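Local coordinates for protein kinase domain-containing protein (Chaetomium thermophilum, PDB 6Z3U) that probably phosphorylates serine and threonine residues of proteins, the RNA polymerase II tail among them, as the CDK7-type kinase of the CAK complex, at residues K198-M203 with G232-A237; L289-P294 with M346-A351; E317-G322 with L364-K369. All coordinates share one frame; numbering follows the deposited sequence.

Contact 1: K198-M203 with G232-A237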
loop_
_atom_site.group_PDB
_atom_site.type_symbol
_atom_site.label_atom_id
_atom_site.label_comp_id
_atom_site.label_asym_id
_atom_site.label_seq_id
_atom_site.Cartn_x
_atom_site.Cartn_y
_atom_site.Cartn_z
ATOM N N LYS B 198 30.430 -1.129 -4.523
ATOM C CA LYS B 198 29.957 0.216 -4.214
ATOM C C LYS B 198 28.853 0.647 -5.172
ATOM O O LYS B 198 27.921 1.358 -4.778
ATOM C CB LYS B 198 31.125 1.204 -4.258
ATOM C CG LYS B 198 30.745 2.625 -3.874
ATOM C CD LYS B 198 31.939 3.573 -3.895
ATOM C CE LYS B 198 32.916 3.283 -2.767
ATOM N NZ LYS B 198 34.024 4.278 -2.717
ATOM N N ALA B 199 28.943 0.236 -6.439
ATOM C CA ALA B 199 27.906 0.598 -7.398
ATOM C C ALA B 199 26.597 -0.119 -7.092
ATOM O O ALA B 199 25.524 0.493 -7.120
ATOM C CB ALA B 199 28.369 0.283 -8.818
ATOM N N TRP B 200 26.668 -1.419 -6.798
ATOM C CA TRP B 200 25.464 -2.171 -6.456
ATOM C C TRP B 200 24.847 -1.654 -5.164
ATOM O O TRP B 200 23.644 -1.379 -5.099
ATOM C CB TRP B 200 25.797 -3.658 -6.334
ATOM C CG TRP B 200 26.049 -4.338 -7.647
ATOM C CD1 TRP B 200 25.456 -4.057 -8.844
ATOM C CD2 TRP B 200 26.970 -5.406 -7.896
ATOM N NE1 TRP B 200 25.944 -4.891 -9.821
ATOM C CE2 TRP B 200 26.877 -5.727 -9.265
ATOM C CE3 TRP B 200 27.863 -6.123 -7.094
ATOM C CZ2 TRP B 200 27.639 -6.736 -9.849
ATOM C CZ3 TRP B 200 28.622 -7.122 -7.678
ATOM C CH2 TRP B 200 28.504 -7.420 -9.041
ATOM N N MET B 201 25.665 -1.509 -4.119
ATOM C CA MET B 201 25.149 -1.043 -2.837
ATOM C C MET B 201 24.498 0.328 -2.966
ATOM O O MET B 201 23.508 0.617 -2.286
ATOM C CB MET B 201 26.281 -1.007 -1.812
ATOM C CG MET B 201 26.727 -2.376 -1.330
ATOM S SD MET B 201 25.428 -3.264 -0.458
ATOM C CE MET B 201 25.114 -2.146 0.902
ATOM N N GLY B 202 25.041 1.191 -3.828
ATOM C CA GLY B 202 24.403 2.475 -4.072
ATOM C C GLY B 202 22.996 2.325 -4.617
ATOM O O GLY B 202 22.085 3.061 -4.231
ATOM N N MET B 203 22.803 1.374 -5.532
ATOM C CA MET B 203 21.473 1.112 -6.069
ATOM C C MET B 203 20.543 0.576 -4.987
ATOM O O MET B 203 19.431 1.085 -4.800
ATOM C CB MET B 203 21.582 0.126 -7.230
ATOM C CG MET B 203 22.332 0.690 -8.420
ATOM S SD MET B 203 22.815 -0.570 -9.606
ATOM C CE MET B 203 23.615 0.429 -10.856
ATOM N N GLY B 232 22.244 -2.666 -16.700
ATOM C CA GLY B 232 23.055 -2.897 -15.524
ATOM C C GLY B 232 22.491 -2.324 -14.242
ATOM O O GLY B 232 23.058 -2.577 -13.171
ATOM N N GLU B 233 21.400 -1.563 -14.316
ATOM C CA GLU B 233 20.783 -0.998 -13.123
ATOM C C GLU B 233 20.062 -2.093 -12.346
ATOM O O GLU B 233 19.291 -2.870 -12.919
ATOM C CB GLU B 233 19.802 0.110 -13.513
ATOM C CG GLU B 233 19.280 0.948 -12.348
ATOM C CD GLU B 233 20.037 2.258 -12.171
ATOM O OE1 GLU B 233 20.058 3.067 -13.126
ATOM O OE2 GLU B 233 20.605 2.481 -11.080
ATOM N N VAL B 234 20.308 -2.151 -11.040
ATOM C CA VAL B 234 19.715 -3.164 -10.172
ATOM C C VAL B 234 18.386 -2.654 -9.641
ATOM O O VAL B 234 18.266 -1.492 -9.234
ATOM C CB VAL B 234 20.676 -3.528 -9.024
ATOM C CG1 VAL B 234 19.938 -4.269 -7.929
ATOM C CG2 VAL B 234 21.823 -4.376 -9.546
ATOM N N LYS B 235 17.382 -3.532 -9.633
ATOM C CA LYS B 235 16.027 -3.195 -9.217
ATOM C C LYS B 235 15.597 -4.125 -8.087
ATOM O O LYS B 235 15.817 -5.338 -8.160
ATOM C CB LYS B 235 15.038 -3.313 -10.386
ATOM C CG LYS B 235 15.564 -2.880 -11.753
ATOM C CD LYS B 235 15.057 -1.502 -12.154
ATOM C CE LYS B 235 15.790 -0.986 -13.388
ATOM N NZ LYS B 235 15.429 0.415 -13.747
ATOM N N LEU B 236 15.010 -3.552 -7.039
ATOM C CA LEU B 236 14.374 -4.329 -5.978
ATOM C C LEU B 236 13.008 -4.818 -6.450
ATOM O O LEU B 236 12.207 -4.026 -6.958
ATOM C CB LEU B 236 14.221 -3.472 -4.723
ATOM C CG LEU B 236 13.955 -4.168 -3.388
ATOM C CD1 LEU B 236 15.012 -5.218 -3.096
ATOM C CD2 LEU B 236 13.893 -3.147 -2.266
ATOM N N ALA B 237 12.724 -6.111 -6.264
ATOM C CA ALA B 237 11.621 -6.743 -6.984
ATOM C C ALA B 237 10.545 -7.332 -6.082
ATOM O O ALA B 237 9.381 -6.941 -6.204
ATOM C CB ALA B 237 12.167 -7.831 -7.920
#

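Contact 2: L289-P294 with M346-A351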
loop_
_atom_site.group_PDB
_atom_site.type_symbol
_atom_site.label_atom_id
_atom_site.label_comp_id
_atom_site.label_asym_id
_atom_site.label_seq_id
_atom_site.Cartn_x
_atom_site.Cartn_y
_atom_site.Cartn_z
ATOM N N LEU B 289 28.202 -9.600 -0.117
ATOM C CA LEU B 289 28.910 -9.205 -1.331
ATOM C C LEU B 289 30.417 -9.246 -1.127
ATOM O O LEU B 289 31.163 -9.641 -2.029
ATOM C CB LEU B 289 28.468 -7.809 -1.763
ATOM C CG LEU B 289 27.165 -7.756 -2.560
ATOM C CD1 LEU B 289 26.588 -6.351 -2.549
ATOM C CD2 LEU B 289 27.401 -8.229 -3.984
ATOM N N ILE B 290 30.884 -8.854 0.061
ATOM C CA ILE B 290 32.319 -8.730 0.292
ATOM C C ILE B 290 32.977 -10.103 0.362
ATOM O O ILE B 290 34.060 -10.312 -0.198
ATOM C CB ILE B 290 32.582 -7.912 1.570
ATOM C CG1 ILE B 290 32.139 -6.460 1.367
ATOM C CG2 ILE B 290 34.053 -7.983 1.942
ATOM C CD1 ILE B 290 32.097 -5.642 2.636
ATOM N N ILE B 291 32.349 -11.056 1.055
ATOM C CA ILE B 291 32.913 -12.392 1.194
ATOM C C ILE B 291 32.312 -13.392 0.211
ATOM O O ILE B 291 32.700 -14.568 0.225
ATOM C CB ILE B 291 32.755 -12.912 2.638
ATOM C CG1 ILE B 291 31.280 -13.043 3.020
ATOM C CG2 ILE B 291 33.447 -11.973 3.607
ATOM C CD1 ILE B 291 31.050 -13.902 4.249
ATOM N N ARG B 292 31.368 -12.966 -0.632
ATOM C CA ARG B 292 30.751 -13.842 -1.634
ATOM C C ARG B 292 30.196 -15.115 -1.002
ATOM O O ARG B 292 30.232 -16.195 -1.598
ATOM C CB ARG B 292 31.729 -14.180 -2.762
ATOM C CG ARG B 292 31.831 -13.085 -3.806
ATOM C CD ARG B 292 32.629 -13.514 -5.025
ATOM N NE ARG B 292 31.774 -13.967 -6.119
ATOM C CZ ARG B 292 32.135 -13.979 -7.400
ATOM N NH1 ARG B 292 31.285 -14.408 -8.321
ATOM N NH2 ARG B 292 33.339 -13.555 -7.764
ATOM N N SER B 293 29.685 -14.991 0.218
ATOM C CA SER B 293 28.956 -16.066 0.871
ATOM C C SER B 293 28.121 -15.456 1.987
ATOM O O SER B 293 28.457 -14.381 2.497
ATOM C CB SER B 293 29.910 -17.132 1.428
ATOM O OG SER B 293 30.417 -16.740 2.690
ATOM N N PRO B 294 27.029 -16.109 2.386
ATOM C CA PRO B 294 26.192 -15.543 3.451
ATOM C C PRO B 294 26.994 -15.337 4.728
ATOM O O PRO B 294 27.782 -16.194 5.136
ATOM C CB PRO B 294 25.087 -16.590 3.636
ATOM C CG PRO B 294 25.094 -17.398 2.376
ATOM C CD PRO B 294 26.513 -17.402 1.901
ATOM N N MET B 346 37.529 -5.112 10.025
ATOM C CA MET B 346 38.467 -4.790 8.954
ATOM C C MET B 346 39.131 -6.046 8.404
ATOM O O MET B 346 39.392 -6.141 7.199
ATOM C CB MET B 346 39.522 -3.812 9.468
ATOM C CG MET B 346 40.056 -2.856 8.417
ATOM S SD MET B 346 38.831 -1.653 7.869
ATOM C CE MET B 346 38.550 -0.722 9.378
ATOM N N ALA B 347 39.411 -7.021 9.272
ATOM C CA ALA B 347 40.175 -8.191 8.853
ATOM C C ALA B 347 39.439 -8.993 7.786
ATOM O O ALA B 347 40.047 -9.439 6.806
ATOM C CB ALA B 347 40.478 -9.073 10.063
ATOM N N ARG B 348 38.136 -9.201 7.967
ATOM C CA ARG B 348 37.363 -10.025 7.046
ATOM C C ARG B 348 36.728 -9.207 5.927
ATOM O O ARG B 348 36.673 -9.666 4.781
ATOM C CB ARG B 348 36.278 -10.781 7.817
ATOM C CG ARG B 348 35.625 -11.918 7.047
ATOM C CD ARG B 348 34.587 -12.635 7.903
ATOM N NE ARG B 348 34.003 -13.784 7.218
ATOM C CZ ARG B 348 33.047 -14.554 7.730
ATOM N NH1 ARG B 348 32.575 -15.579 7.033
ATOM N NH2 ARG B 348 32.565 -14.302 8.940
ATOM N N PHE B 349 36.260 -7.995 6.229
ATOM C CA PHE B 349 35.540 -7.177 5.265
ATOM C C PHE B 349 36.367 -5.993 4.775
ATOM O O PHE B 349 35.817 -5.055 4.188
ATOM C CB PHE B 349 34.225 -6.686 5.875
ATOM C CG PHE B 349 33.326 -7.794 6.360
ATOM C CD1 PHE B 349 32.586 -8.549 5.464
ATOM C CD2 PHE B 349 33.218 -8.078 7.712
ATOM C CE1 PHE B 349 31.760 -9.565 5.908
ATOM C CE2 PHE B 349 32.395 -9.094 8.159
ATOM C CZ PHE B 349 31.666 -9.837 7.257
ATOM N N GLY B 350 37.682 -6.023 4.990
ATOM C CA GLY B 350 38.532 -4.903 4.621
ATOM C C GLY B 350 38.596 -4.618 3.133
ATOM O O GLY B 350 39.199 -3.613 2.741
ATOM N N ALA B 351 37.993 -5.469 2.296
ATOM C CA ALA B 351 38.054 -5.252 0.854
ATOM C C ALA B 351 37.484 -3.894 0.458
ATOM O O ALA B 351 37.938 -3.294 -0.523
ATOM C CB ALA B 351 37.307 -6.371 0.126
#

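Contact 3: E317-G322 with L364-K369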
loop_
_atom_site.group_PDB
_atom_site.type_symbol
_atom_site.label_atom_id
_atom_site.label_comp_id
_atom_site.label_asym_id
_atom_site.label_seq_id
_atom_site.Cartn_x
_atom_site.Cartn_y
_atom_site.Cartn_z
ATOM N N GLU B 317 21.181 -5.930 28.191
ATOM C CA GLU B 317 20.515 -4.744 28.714
ATOM C C GLU B 317 21.425 -3.522 28.717
ATOM O O GLU B 317 20.927 -2.392 28.773
ATOM C CB GLU B 317 20.014 -5.008 30.134
ATOM C CG GLU B 317 18.830 -5.950 30.210
ATOM C CD GLU B 317 17.552 -5.313 29.701
ATOM O OE1 GLU B 317 16.857 -5.945 28.875
ATOM O OE2 GLU B 317 17.250 -4.175 30.117
ATOM N N GLU B 318 22.744 -3.721 28.670
ATOM C CA GLU B 318 23.673 -2.596 28.678
ATOM C C GLU B 318 23.705 -1.893 27.326
ATOM O O GLU B 318 23.601 -0.663 27.254
ATOM C CB GLU B 318 25.075 -3.082 29.059
ATOM C CG GLU B 318 25.245 -3.412 30.537
ATOM C CD GLU B 318 24.300 -4.502 31.011
ATOM O OE1 GLU B 318 23.645 -4.307 32.059
ATOM O OE2 GLU B 318 24.200 -5.545 30.329
ATOM N N ASN B 319 23.846 -2.658 26.246
ATOM C CA ASN B 319 23.911 -2.096 24.906
ATOM C C ASN B 319 22.545 -1.956 24.251
ATOM O O ASN B 319 22.444 -1.324 23.195
ATOM C CB ASN B 319 24.812 -2.964 24.018
ATOM C CG ASN B 319 24.332 -4.405 23.925
ATOM O OD1 ASN B 319 23.132 -4.674 23.905
ATOM N ND2 ASN B 319 25.275 -5.337 23.868
ATOM N N TRP B 320 21.497 -2.510 24.854
ATOM C CA TRP B 320 20.168 -2.548 24.241
ATOM C C TRP B 320 19.128 -2.642 25.348
ATOM O O TRP B 320 18.572 -3.712 25.617
ATOM C CB TRP B 320 20.050 -3.729 23.278
ATOM C CG TRP B 320 18.816 -3.739 22.427
ATOM C CD1 TRP B 320 17.732 -2.913 22.524
ATOM C CD2 TRP B 320 18.541 -4.636 21.344
ATOM N NE1 TRP B 320 16.802 -3.239 21.565
ATOM C CE2 TRP B 320 17.274 -4.295 20.829
ATOM C CE3 TRP B 320 19.243 -5.694 20.760
ATOM C CZ2 TRP B 320 16.699 -4.971 19.758
ATOM C CZ3 TRP B 320 18.671 -6.363 19.697
ATOM C CH2 TRP B 320 17.412 -6.000 19.206
ATOM N N PRO B 321 18.848 -1.526 26.021
ATOM C CA PRO B 321 17.909 -1.567 27.150
ATOM C C PRO B 321 16.568 -2.161 26.752
ATOM O O PRO B 321 15.994 -1.818 25.716
ATOM C CB PRO B 321 17.780 -0.091 27.548
ATOM C CG PRO B 321 19.048 0.536 27.091
ATOM C CD PRO B 321 19.422 -0.183 25.827
ATOM N N GLY B 322 16.067 -3.062 27.594
ATOM C CA GLY B 322 14.793 -3.704 27.375
ATOM C C GLY B 322 14.824 -4.877 26.424
ATOM O O GLY B 322 13.765 -5.456 26.154
ATOM N N LEU B 364 24.840 -2.883 11.069
ATOM C CA LEU B 364 24.709 -4.082 11.886
ATOM C C LEU B 364 24.792 -3.751 13.373
ATOM O O LEU B 364 25.410 -4.476 14.156
ATOM C CB LEU B 364 25.772 -5.108 11.507
ATOM C CG LEU B 364 25.790 -5.505 10.029
ATOM C CD1 LEU B 364 26.811 -6.611 9.779
ATOM C CD2 LEU B 364 24.406 -5.930 9.558
ATOM N N GLN B 365 24.174 -2.645 13.774
ATOM C CA GLN B 365 24.030 -2.327 15.186
ATOM C C GLN B 365 22.904 -3.161 15.780
ATOM O O GLN B 365 21.814 -3.248 15.207
ATOM C CB GLN B 365 23.748 -0.838 15.379
ATOM C CG GLN B 365 24.896 0.064 14.961
ATOM C CD GLN B 365 26.144 -0.182 15.780
ATOM O OE1 GLN B 365 26.183 0.105 16.977
ATOM N NE2 GLN B 365 27.169 -0.728 15.141
ATOM N N LEU B 366 23.169 -3.766 16.938
ATOM C CA LEU B 366 22.181 -4.644 17.555
ATOM C C LEU B 366 20.907 -3.882 17.893
ATOM O O LEU B 366 19.806 -4.278 17.492
ATOM C CB LEU B 366 22.778 -5.293 18.802
ATOM C CG LEU B 366 23.985 -6.191 18.527
ATOM C CD1 LEU B 366 24.711 -6.523 19.816
ATOM C CD2 LEU B 366 23.549 -7.460 17.815
ATOM N N ASP B 367 21.035 -2.785 18.623
ATOM C CA ASP B 367 19.871 -1.982 18.977
ATOM C C ASP B 367 19.405 -1.214 17.748
ATOM O O ASP B 367 20.155 -0.371 17.237
ATOM C CB ASP B 367 20.222 -1.029 20.113
ATOM C CG ASP B 367 19.005 -0.359 20.707
ATOM O OD1 ASP B 367 17.925 -0.412 20.084
ATOM O OD2 ASP B 367 19.129 0.216 21.808
ATOM N N PRO B 368 18.196 -1.460 17.234
ATOM C CA PRO B 368 17.771 -0.764 16.007
ATOM C C PRO B 368 17.722 0.744 16.151
ATOM O O PRO B 368 17.752 1.448 15.134
ATOM C CB PRO B 368 16.379 -1.348 15.727
ATOM C CG PRO B 368 15.915 -1.891 17.030
ATOM C CD PRO B 368 17.143 -2.351 17.755
ATOM N N LYS B 369 17.640 1.262 17.377
ATOM C CA LYS B 369 17.592 2.706 17.569
ATOM C C LYS B 369 18.903 3.374 17.166
ATOM O O LYS B 369 18.887 4.491 16.638
ATOM C CB LYS B 369 17.252 3.020 19.025
ATOM C CG LYS B 369 15.872 2.532 19.448
ATOM C CD LYS B 369 15.621 2.754 20.930
ATOM C CE LYS B 369 16.359 1.733 21.788
ATOM N NZ LYS B 369 16.272 2.038 23.252
#

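Contact 1: K198-M203 with G232-A237
Met203 SD takes a weak hydrogen bond from Val234 N, 3.3 Å away and straight at 160°, the one such bond between the two segments. The contact belongs to the C-lobe of the protein kinase fold: helix 194-213 lies against the small antiparallel hairpin of strands 226-228 and 234-236, just ahead of the DFG motif. With Met203 CG anti to the carbonyl carbon (chi1 -66°) and the chain extended beyond it, the thioether runs straight out to the strand. There SD also lies 3.7 Å from Val234 CB, and the two side chains cross at about a right angle. Glu233 points its CB away from the helix, but its bent chain brings OE2 back to the thioether, with Met203 CG and CE each 3.6 Å from it. The stronger hold on OE2 is a hydrogen bond from Asn153 ND2, and OE1 pairs with Lys392, so the carboxylate turns its charge to outside partners while touching the methionine only by packing. Three residues earlier on the helix, Trp200 brings its indole up to Val234; its other neighbours include Leu289 and the edge-to-face ring of Tyr192. The indole meets the valine obliquely through CD1, 3.7 Å from Val234 CG2.

Contact 2: L289-P294 with M346-A351
Ile290 presses its branched side chain on Phe349, beginning at CB, which lies in the plane of the phenyl ring at its edge, 3.9 Å from Phe349 CD1. The gamma methyl CG2 does most of the touching: it is 3.7 Å from Phe349 CA, close to Phe349 CD1 at the ring edge, and 4.1 Å from Ala351 CB. This reach follows from the torsion, since chi1 of -67° sets CG2 opposite the backbone N. At the tip, CD1 lies 4.0 Å from Phe349 CB, so the isoleucine spans the root of the phenylalanine from ring edge to backbone. The contact packs the C-terminal end of helix 276-291, the αF helix of the kinase C-lobe, against helix 342-349 and the 3-10 turn after it, probably part of the insert characteristic of CMGC kinases. Shortening Ile290 to an alanine here would probably open a gap beside the Phe349 edge and leave the Ala351 methyl without its mate on helix 276-291. Ile291 continues the apolar seam: its CG2 approaches Phe349 CE1 obliquely at 3.7 Å, while its CD1 reaches Arg348 NH1, 3.6 Å away. Arg348 CB lies over one face of the phenyl ring, toward the rim, and Phe295 meets the same ring edge-to-face from outside the two segments; Val357 and Leu360 of helix 353-363 also touch it. Since Ile290 carbons meet an aromatic edge and a methyl, and Ile291 meets the ring and an exposed guanidinium obliquely, the join rests on shape and dispersion rather than on directional bonds.

Contact 3: E317-G322 with L364-K369
The indole of Trp320 has one face laid on Leu366 O, Asp367 CA and carboxylate, and Pro368 CD. Asp367 CA sits over the five-membered ring, 3.9 Å from its centroid and 12° off the normal, a CH-pi contact. Toward the rim, Leu366 O stands above the six-membered ring, 3.2 Å from Trp320 CZ3, while Pro368 CD comes in obliquely to CZ2. With CG anti to the backbone N (chi1 -169°), the Asp367 carboxylate lies along the indole, its plane turned by 19° and CG 3.4 Å from Trp320 CD1. NE1 does not bond to this acid; it donates to Thr38 O of the RING-type domain-containing protein, another chain, and the hydroxyl of that threonine is hydrogen-bonded to Pro321 O. Trp320 begins a Trp-Pro-Gly sequence, probably at the start of the CMGC insert, and rests on the Leu-Asp-Pro turn after helix 353-363, a turn that recurs in the protein kinase C-lobe. Within that turn Asp367 OD1 accepts from Lys369 N at 3.2 Å, an Asx turn whose donor comes from well above the carboxylate plane. Leu366 O is also bonded by Arg371 NH2, and Leu366 CB packs 4.1 Å from Trp320 CE3.

How the contacts relate
Contacts 1 and 2 touch directly: Trp200 CE3 is 3.8 Å from Leu289 CD2 and Met201 SD 3.9 Å from Leu289 CD1, although the centres of the two contacts are about 18 Å apart. Contact 3 is more remote, its centre about 24 Å from that of contact 2 and 29 Å from that of contact 1, its nearest atoms about 6 Å from contact 2, without touching. Helix 276-291 relates all three, supplying Leu289 to the first pair and meeting contact 3 where Met284 touches Leu364 and Ala276 touches Pro368. Asp220, the predicted proton acceptor, falls in the sequence between the two segments of contact 1, but all three contacts lie away from the predicted active and ATP-binding sites.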